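Local coordinates for protein BspA (BspA_V) (Streptococcus agalactiae serotype III, PDB 5DZ8) that probably acts in adhesion as a cell-wall-anchored streptococcal surface polypeptide of the antigen I/II family, of which this chain is the variable domain, at residues 33-38 with 145-150; 39-44 with 94-99. All coordinates share one frame; numbering follows the deposited sequence.

Interaction 1: 33-38 with 145-150; sequences GSFEFN and EVFKIH
Phe35 and Phe147 both carry CG between the backbone N and the carbonyl carbon, at chi1 70° and 58°, and in these similar conformations their rings reach out from opposite directions to meet in the core. Phe35 lies on strand 34-42 of the six-stranded antiparallel sheet, Phe147 on strand 144-167 of the three-stranded one. Phe35 CZ comes in at the edge of the Phe147 ring, near its plane, 4.0 Å from Phe147 CE2 and 4.1 Å from Phe147 CZ. Two residues on, Phe37 brings its CE2 to 4.4 Å from Phe147 CZ, so Phe147 is met by two rings of one strand. No hydrogen bond joins the segments, and their closest alpha carbons, Phe37 CA and Ile149 CA, stay 11.2 Å apart. Other strands complete the cluster: Ile8 touches both Phe35 and Phe37, and Leu78 packs on Phe35 and Phe147.

The polar side chains of both segments take no part in the contact. Asn38 ND2 donates to the anti lone pair of Glu36 OE2, 2.8 Å away and nearly straight at 170°, and Lys52 forms a salt bridge with the same oxygen. Lys148 NZ forms a salt bridge with Glu145 OE2 at 2.6 Å, on the syn side but tilted out of the carboxylate plane; the same oxygen bonds Ser160 of the second subunit, whose strand continues the sheet as an antiparallel ladder beside residues 145-150. The contact itself is thus purely apolar, holding two sheets face to face through aromatic carbon, while charged groups are paired outside it.

Interaction 2: 39-44 with 94-99; sequences HDMIDG and QNIVFR
Met41 meets Ile96 and His39 meets Phe98 in a buried side-chain contact between two facing sheets, strand 34-42 supplying the first residue of each pair and strand 94-101 the second. The nearest alpha carbons, Met41 CA and Ile96 CA, are 9.4 Å apart, and no hydrogen bond joins the two segments.

Met41, present as selenomethionine, and Ile96 reach toward each other tip to tip. The Met41 chain starts with CG anti to the backbone N (chi1 -164°), and its bends at chi2 and chi3 turn the terminal methyl out toward Ile96, beside the His39 ring. Its CE thereby sits 3.7 Å from Ile96 CG2 while also lying in plane at the edge of the His39 ring; closer to the backbone, Met41 CG is 4.1 Å from Ile96 CD1. Both branches of the isoleucine are therefore engaged. Beside this pair the His39 and Phe98 rings approach at a slant, with His39 CE1 4.1 Å from Phe98 CE1. Phe98 is stacked with Tyr81, which also touches His39, and Trp153 packs on Ile96 from the neighbouring strand 144-167.

Within strand 94-101, Val97 CG1 lies 3.8 Å above the centre of the Arg99 guanidinium, whose NE forms a salt bridge with Glu110. Past the end of strand 34-42, Asp43 forms a salt bridge with Lys46 and accepts a backbone bond from Ala90 N before a cis peptide leads to Gly44. Close by, a weak hydrogen bond from Trp153 NE1 to Ile42 O links the sheets, but between the two segments cohesion rests on dispersion and shape, with the selenomethionine methyl set between the Ile96 branch and the His39 ring.

Overall arrangement
Interactions 1 and 2 lie about 17 Å apart between centres along the same interface, where the six-stranded sheet faces the three-stranded one. Both draw on strand 34-42: residues 33-38 meet strand 144-167, then residues 39-44 meet strand 94-101, its neighbour in the smaller sheet. That neighbouring pair joins the contacts directly, through a probable hydrogen bond of 2.9 Å between His150 O and Arg99 N and packing of Ile149 CG2 on Phe98 CE1 at 3.6 Å. The centre of interaction 1 is about 5 Å, and that of interaction 2 about 13 Å, from the centre of the chain. An acetate ion, probably from crystallisation, sits about 5 Å from the Phe35 side chain.

Interaction 1: 33-38 with 145-150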
ATOM      1  N   GLY A  33       4.968  -8.107  32.354  1.00 25.54           N
ATOM      2  CA  GLY A  33       5.307  -7.910  30.946  1.00 24.08           C
ATOM      3  C   GLY A  33       4.082  -7.913  30.069  1.00 23.22           C
ATOM      4  O   GLY A  33       4.176  -7.596  28.888  1.00 24.05           O
ATOM      5  N   SER A  34       2.932  -8.271  30.628  1.00 22.55           N
ATOM      6  CA  SER A  34       1.694  -8.322  29.882  1.00 26.03           C
ATOM      7  C   SER A  34       1.366  -6.970  29.331  1.00 26.66           C
ATOM      8  O   SER A  34       1.551  -5.926  30.024  1.00 27.50           O
ATOM      9  CB  SER A  34       0.539  -8.773  30.782  1.00 27.96           C
ATOM     10  OG  SER A  34       0.728 -10.107  31.106  1.00 31.44           O
ATOM     11  N   PHE A  35       0.880  -6.957  28.098  1.00 24.83           N
ATOM     12  CA  PHE A  35       0.488  -5.704  27.519  1.00 26.33           C
ATOM     13  C   PHE A  35      -0.637  -5.815  26.549  1.00 27.58           C
ATOM     14  O   PHE A  35      -0.892  -6.860  25.978  1.00 28.46           O
ATOM     15  CB  PHE A  35       1.687  -5.004  26.848  1.00 26.66           C
ATOM     16  CG  PHE A  35       2.172  -5.677  25.578  1.00 26.61           C
ATOM     17  CD1 PHE A  35       1.541  -5.455  24.376  1.00 28.12           C
ATOM     18  CD2 PHE A  35       3.270  -6.578  25.600  1.00 25.17           C
ATOM     19  CE1 PHE A  35       2.001  -6.079  23.205  1.00 29.73           C
ATOM     20  CE2 PHE A  35       3.733  -7.186  24.437  1.00 23.37           C
ATOM     21  CZ  PHE A  35       3.102  -6.950  23.236  1.00 25.53           C
ATOM     22  N   GLU A  36      -1.197  -4.658  26.275  1.00 27.79           N
ATOM     23  CA  GLU A  36      -2.271  -4.501  25.361  1.00 32.46           C
ATOM     24  C   GLU A  36      -2.273  -3.066  24.804  1.00 34.11           C
ATOM     25  O   GLU A  36      -2.452  -2.084  25.546  1.00 32.82           O
ATOM     26  CB  GLU A  36      -3.551  -4.781  26.125  1.00 34.32           C
ATOM     27  CG  GLU A  36      -4.799  -4.391  25.400  1.00 40.68           C
ATOM     28  CD  GLU A  36      -6.039  -4.576  26.239  1.00 46.75           C
ATOM     29  OE1 GLU A  36      -6.072  -5.535  27.058  1.00 52.35           O
ATOM     30  OE2 GLU A  36      -6.978  -3.742  26.064  1.00 54.62           O
ATOM     31  N   PHE A  37      -2.057  -2.985  23.497  1.00 36.48           N
ATOM     32  CA  PHE A  37      -2.301  -1.773  22.700  1.00 37.99           C
ATOM     33  C   PHE A  37      -3.717  -1.694  22.154  1.00 35.26           C
ATOM     34  O   PHE A  37      -4.186  -2.632  21.577  1.00 36.25           O
ATOM     35  CB  PHE A  37      -1.364  -1.758  21.490  1.00 38.02           C
ATOM     36  CG  PHE A  37       0.062  -1.508  21.852  1.00 36.37           C
ATOM     37  CD1 PHE A  37       0.481  -0.230  22.187  1.00 34.70           C
ATOM     38  CD2 PHE A  37       0.968  -2.541  21.909  1.00 35.49           C
ATOM     39  CE1 PHE A  37       1.791  -0.001  22.534  1.00 32.89           C
ATOM     40  CE2 PHE A  37       2.303  -2.305  22.216  1.00 36.51           C
ATOM     41  CZ  PHE A  37       2.713  -1.034  22.513  1.00 33.43           C
ATOM     42  N   ASN A  38      -4.353  -0.545  22.282  1.00 40.36           N
ATOM     43  CA  ASN A  38      -5.681  -0.285  21.680  1.00 40.60           C
ATOM     44  C   ASN A  38      -5.545   0.838  20.682  1.00 38.03           C
ATOM     45  O   ASN A  38      -4.932   1.799  20.984  1.00 50.05           O
ATOM     46  CB  ASN A  38      -6.643   0.088  22.811  1.00 36.76           C
ATOM     47  CG  ASN A  38      -7.071  -1.142  23.604  1.00 38.88           C
ATOM     48  OD1 ASN A  38      -7.839  -1.957  23.107  1.00 41.73           O
ATOM     49  ND2 ASN A  38      -6.537  -1.316  24.805  1.00 37.51           N
ATOM     50  N   GLU A 145      13.416  -0.866  20.744  1.00 33.52           N
ATOM     51  CA  GLU A 145      12.517  -1.517  19.767  1.00 34.38           C
ATOM     52  C   GLU A 145      12.481  -3.014  19.957  1.00 34.65           C
ATOM     53  O   GLU A 145      13.524  -3.669  20.028  1.00 34.44           O
ATOM     54  CB  GLU A 145      12.989  -1.238  18.367  1.00 37.72           C
ATOM     55  CG  GLU A 145      12.115  -1.786  17.260  1.00 43.19           C
ATOM     56  CD  GLU A 145      12.632  -1.369  15.895  1.00 49.76           C
ATOM     57  OE1 GLU A 145      13.862  -1.505  15.652  1.00 59.43           O
ATOM     58  OE2 GLU A 145      11.823  -0.900  15.069  1.00 51.45           O
ATOM     59  N   VAL A 146      11.284  -3.567  20.080  1.00 32.86           N
ATOM     60  CA  VAL A 146      11.153  -5.036  20.190  1.00 32.10           C
ATOM     61  C   VAL A 146      10.358  -5.619  19.042  1.00 30.58           C
ATOM     62  O   VAL A 146      10.458  -6.810  18.801  1.00 31.77           O
ATOM     63  CB  VAL A 146      10.612  -5.481  21.584  1.00 29.77           C
ATOM     64  CG1 VAL A 146      11.588  -5.031  22.678  1.00 30.61           C
ATOM     65  CG2 VAL A 146       9.259  -4.833  21.884  1.00 30.35           C
ATOM     66  N   PHE A 147       9.535  -4.810  18.370  1.00 30.45           N
ATOM     67  CA  PHE A 147       8.952  -5.203  17.089  1.00 29.78           C
ATOM     68  C   PHE A 147       8.450  -4.001  16.375  1.00 31.83           C
ATOM     69  O   PHE A 147       8.509  -2.915  16.928  1.00 31.53           O
ATOM     70  CB  PHE A 147       7.858  -6.283  17.249  1.00 30.73           C
ATOM     71  CG  PHE A 147       6.691  -5.900  18.146  1.00 30.26           C
ATOM     72  CD1 PHE A 147       5.617  -5.220  17.652  1.00 31.44           C
ATOM     73  CD2 PHE A 147       6.645  -6.303  19.449  1.00 29.57           C
ATOM     74  CE1 PHE A 147       4.543  -4.921  18.452  1.00 30.31           C
ATOM     75  CE2 PHE A 147       5.591  -5.997  20.277  1.00 26.29           C
ATOM     76  CZ  PHE A 147       4.551  -5.274  19.791  1.00 27.54           C
ATOM     77  N   LYS A 148       7.994  -4.168  15.124  1.00 35.96           N
ATOM     78  CA  LYS A 148       7.467  -3.040  14.355  1.00 36.32           C
ATOM     79  C   LYS A 148       6.056  -3.295  14.036  1.00 32.37           C
ATOM     80  O   LYS A 148       5.675  -4.427  14.008  1.00 29.49           O
ATOM     81  CB  LYS A 148       8.204  -2.841  13.041  1.00 41.63           C
ATOM     82  CG  LYS A 148       9.651  -2.462  13.177  1.00 44.25           C
ATOM     83  CD  LYS A 148      10.207  -2.038  11.828  1.00 47.56           C
ATOM     84  CE  LYS A 148      11.709  -2.185  11.751  1.00 48.91           C
ATOM     85  NZ  LYS A 148      12.369  -1.102  12.498  1.00 50.85           N
ATOM     86  N   ILE A 149       5.327  -2.220  13.732  1.00 34.24           N
ATOM     87  CA  ILE A 149       3.904  -2.248  13.400  1.00 35.54           C
ATOM     88  C   ILE A 149       3.594  -1.363  12.204  1.00 37.04           C
ATOM     89  O   ILE A 149       4.112  -0.241  12.123  1.00 37.77           O
ATOM     90  CB  ILE A 149       3.035  -1.713  14.541  1.00 38.51           C
ATOM     91  CG1 ILE A 149       3.195  -2.565  15.795  1.00 47.08           C
ATOM     92  CG2 ILE A 149       1.562  -1.784  14.170  1.00 42.26           C
ATOM     93  CD1 ILE A 149       2.886  -1.795  17.073  1.00 49.24           C
ATOM     94  N   HIS A 150       2.756  -1.874  11.293  1.00 36.63           N
ATOM     95  CA  HIS A 150       2.237  -1.123  10.147  1.00 39.04           C
ATOM     96  C   HIS A 150       0.714  -1.107  10.219  1.00 38.01           C
ATOM     97  O   HIS A 150       0.059  -2.123  10.358  1.00 38.01           O
ATOM     98  CB  HIS A 150       2.660  -1.691   8.775  1.00 40.59           C
ATOM     99  CG  HIS A 150       4.136  -1.731   8.539  1.00 44.75           C
ATOM    100  ND1 HIS A 150       4.706  -2.452   7.503  1.00 44.65           N
ATOM    101  CD2 HIS A 150       5.169  -1.164   9.209  1.00 48.39           C
ATOM    102  CE1 HIS A 150       6.023  -2.322   7.548  1.00 45.73           C
ATOM    103  NE2 HIS A 150       6.330  -1.535   8.564  1.00 49.05           N
TER

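Interaction 2: 39-44 with 94-99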
ATOM      1  N   HIS A  39      -6.071   0.714  19.488  1.00 42.57           N
ATOM      2  CA  HIS A  39      -6.119   1.837  18.553  1.00 43.28           C
ATOM      3  C   HIS A  39      -7.518   2.084  17.926  1.00 46.25           C
ATOM      4  O   HIS A  39      -8.249   1.147  17.574  1.00 45.62           O
ATOM      5  CB  HIS A  39      -5.045   1.687  17.481  1.00 47.03           C
ATOM      6  CG  HIS A  39      -5.355   0.693  16.394  1.00 61.50           C
ATOM      7  ND1 HIS A  39      -4.795  -0.570  16.355  1.00 64.04           N
ATOM      8  CD2 HIS A  39      -6.109   0.798  15.269  1.00 71.56           C
ATOM      9  CE1 HIS A  39      -5.189  -1.198  15.262  1.00 62.95           C
ATOM     10  NE2 HIS A  39      -5.993  -0.395  14.591  1.00 69.60           N
ATOM     11  N   ASP A  40      -7.876   3.365  17.811  1.00 47.20           N
ATOM     12  CA  ASP A  40      -9.078   3.829  17.090  1.00 47.57           C
ATOM     13  C   ASP A  40      -8.796   3.886  15.605  1.00 48.69           C
ATOM     14  O   ASP A  40      -7.807   4.470  15.201  1.00 55.31           O
ATOM     15  CB  ASP A  40      -9.445   5.245  17.544  1.00 51.81           C
ATOM     16  CG  ASP A  40     -10.238   5.268  18.821  1.00 58.71           C
ATOM     17  OD1 ASP A  40     -10.143   4.296  19.604  1.00 65.19           O
ATOM     18  OD2 ASP A  40     -10.972   6.267  19.037  1.00 69.65           O
HETATM   19  N   MSE A  41      -9.667   3.303  14.794  1.00 52.12           N
HETATM   20  CA  MSE A  41      -9.544   3.366  13.346  1.00 54.07           C
HETATM   21  C   MSE A  41     -10.527   4.375  12.768  1.00 57.29           C
HETATM   22  O   MSE A  41     -11.741   4.253  12.998  1.00 48.86           O
HETATM   23  CB  MSE A  41      -9.851   1.978  12.791  1.00 61.79           C
HETATM   24  CG  MSE A  41      -9.372   1.819  11.348  1.00 70.89           C
HETATM   25 SE   MSE A  41      -7.398   1.759  11.336  1.00 84.94          SE
HETATM   26  CE  MSE A  41      -7.427  -0.175  11.675  1.00 84.29           C
ATOM     27  N   ILE A  42      -9.984   5.338  12.002  1.00 60.95           N
ATOM     28  CA  ILE A  42     -10.642   6.561  11.503  1.00 63.10           C
ATOM     29  C   ILE A  42     -10.757   6.469   9.980  1.00 61.90           C
ATOM     30  O   ILE A  42      -9.788   6.105   9.335  1.00 63.89           O
ATOM     31  CB  ILE A  42      -9.763   7.819  11.815  1.00 68.52           C
ATOM     32  CG1 ILE A  42      -9.380   7.905  13.296  1.00 68.69           C
ATOM     33  CG2 ILE A  42     -10.455   9.119  11.413  1.00 77.75           C
ATOM     34  CD1 ILE A  42     -10.557   7.958  14.252  1.00 66.66           C
ATOM     35  N   ASP A  43     -11.894   6.863   9.396  1.00 62.03           N
ATOM     36  CA  ASP A  43     -12.173   6.651   7.960  1.00 60.30           C
ATOM     37  C   ASP A  43     -12.212   7.804   6.884  1.00 66.88           C
ATOM     38  O   ASP A  43     -12.730   7.549   5.792  1.00 71.40           O
ATOM     39  CB  ASP A  43     -13.476   5.848   7.859  1.00 60.20           C
ATOM     40  CG  ASP A  43     -14.735   6.717   7.962  1.00 59.49           C
ATOM     41  OD1 ASP A  43     -14.630   7.853   8.476  1.00 59.44           O
ATOM     42  OD2 ASP A  43     -15.835   6.269   7.515  1.00 56.24           O
ATOM     43  N   GLY A  44     -11.758   9.042   7.097  1.00 68.36           N
ATOM     44  CA  GLY A  44     -11.543   9.711   8.359  1.00 68.86           C
ATOM     45  C   GLY A  44     -12.553  10.844   8.531  1.00 73.35           C
ATOM     46  O   GLY A  44     -12.185  11.998   8.659  1.00 71.08           O
ATOM     47  N   GLN A  94     -11.109   2.212   0.045  1.00 69.97           N
ATOM     48  CA  GLN A  94      -9.852   2.052   0.752  1.00 67.38           C
ATOM     49  C   GLN A  94      -9.911   0.796   1.637  1.00 64.99           C
ATOM     50  O   GLN A  94     -10.975   0.387   2.109  1.00 66.05           O
ATOM     51  CB  GLN A  94      -9.475   3.311   1.552  1.00 74.08           C
ATOM     52  CG  GLN A  94      -8.897   4.492   0.736  1.00 80.79           C
ATOM     53  CD  GLN A  94      -7.758   5.246   1.470  1.00 83.26           C
ATOM     54  OE1 GLN A  94      -6.588   5.266   1.038  1.00 74.50           O
ATOM     55  NE2 GLN A  94      -8.098   5.840   2.604  1.00 84.08           N
ATOM     56  N   ASN A  95      -8.751   0.170   1.804  1.00 55.72           N
ATOM     57  CA  ASN A  95      -8.592  -1.001   2.618  1.00 53.13           C
ATOM     58  C   ASN A  95      -7.517  -0.775   3.630  1.00 48.19           C
ATOM     59  O   ASN A  95      -6.717   0.122   3.477  1.00 46.27           O
ATOM     60  CB  ASN A  95      -8.263  -2.206   1.776  1.00 53.94           C
ATOM     61  CG  ASN A  95      -9.483  -2.720   1.077  1.00 63.38           C
ATOM     62  OD1 ASN A  95     -10.539  -2.946   1.707  1.00 56.98           O
ATOM     63  ND2 ASN A  95      -9.376  -2.869  -0.235  1.00 67.15           N
ATOM     64  N   ILE A  96      -7.550  -1.586   4.680  1.00 43.08           N
ATOM     65  CA  ILE A  96      -6.635  -1.477   5.786  1.00 41.28           C
ATOM     66  C   ILE A  96      -5.704  -2.659   5.739  1.00 38.66           C
ATOM     67  O   ILE A  96      -6.108  -3.759   5.414  1.00 40.26           O
ATOM     68  CB  ILE A  96      -7.409  -1.458   7.096  1.00 45.29           C
ATOM     69  CG1 ILE A  96      -8.398  -0.291   7.071  1.00 50.73           C
ATOM     70  CG2 ILE A  96      -6.460  -1.319   8.283  1.00 46.09           C
ATOM     71  CD1 ILE A  96      -9.630  -0.503   7.928  1.00 58.73           C
ATOM     72  N   VAL A  97      -4.446  -2.421   6.029  1.00 40.10           N
ATOM     73  CA  VAL A  97      -3.495  -3.497   6.215  1.00 40.23           C
ATOM     74  C   VAL A  97      -2.796  -3.308   7.559  1.00 38.20           C
ATOM     75  O   VAL A  97      -2.228  -2.271   7.811  1.00 41.89           O
ATOM     76  CB  VAL A  97      -2.451  -3.550   5.089  1.00 43.34           C
ATOM     77  CG1 VAL A  97      -1.566  -4.788   5.268  1.00 44.62           C
ATOM     78  CG2 VAL A  97      -3.142  -3.605   3.733  1.00 47.12           C
ATOM     79  N   PHE A  98      -2.832  -4.330   8.392  1.00 37.96           N
ATOM     80  CA  PHE A  98      -2.144  -4.333   9.647  1.00 36.55           C
ATOM     81  C   PHE A  98      -1.037  -5.361   9.561  1.00 35.29           C
ATOM     82  O   PHE A  98      -1.282  -6.505   9.132  1.00 32.97           O
ATOM     83  CB  PHE A  98      -3.106  -4.659  10.799  1.00 37.87           C
ATOM     84  CG  PHE A  98      -2.464  -4.521  12.157  1.00 36.84           C
ATOM     85  CD1 PHE A  98      -2.409  -3.288  12.794  1.00 38.83           C
ATOM     86  CD2 PHE A  98      -1.878  -5.595  12.760  1.00 35.73           C
ATOM     87  CE1 PHE A  98      -1.802  -3.148  14.033  1.00 40.90           C
ATOM     88  CE2 PHE A  98      -1.259  -5.472  13.985  1.00 39.91           C
ATOM     89  CZ  PHE A  98      -1.208  -4.238  14.626  1.00 39.77           C
ATOM     90  N   ARG A  99       0.177  -4.951   9.948  1.00 32.63           N
ATOM     91  CA  ARG A  99       1.315  -5.854   9.967  1.00 35.02           C
ATOM     92  C   ARG A  99       2.103  -5.724  11.254  1.00 34.22           C
ATOM     93  O   ARG A  99       2.241  -4.656  11.795  1.00 34.24           O
ATOM     94  CB  ARG A  99       2.325  -5.628   8.855  1.00 37.31           C
ATOM     95  CG  ARG A  99       1.833  -5.695   7.434  1.00 41.30           C
ATOM     96  CD  ARG A  99       3.036  -5.758   6.465  1.00 40.96           C
ATOM     97  NE  ARG A  99       2.573  -5.480   5.106  1.00 42.11           N
ATOM     98  CZ  ARG A  99       2.230  -4.279   4.642  1.00 44.66           C
ATOM     99  NH1 ARG A  99       2.315  -3.193   5.392  1.00 49.71           N
ATOM    100  NH2 ARG A  99       1.774  -4.153   3.408  1.00 49.06           N
TER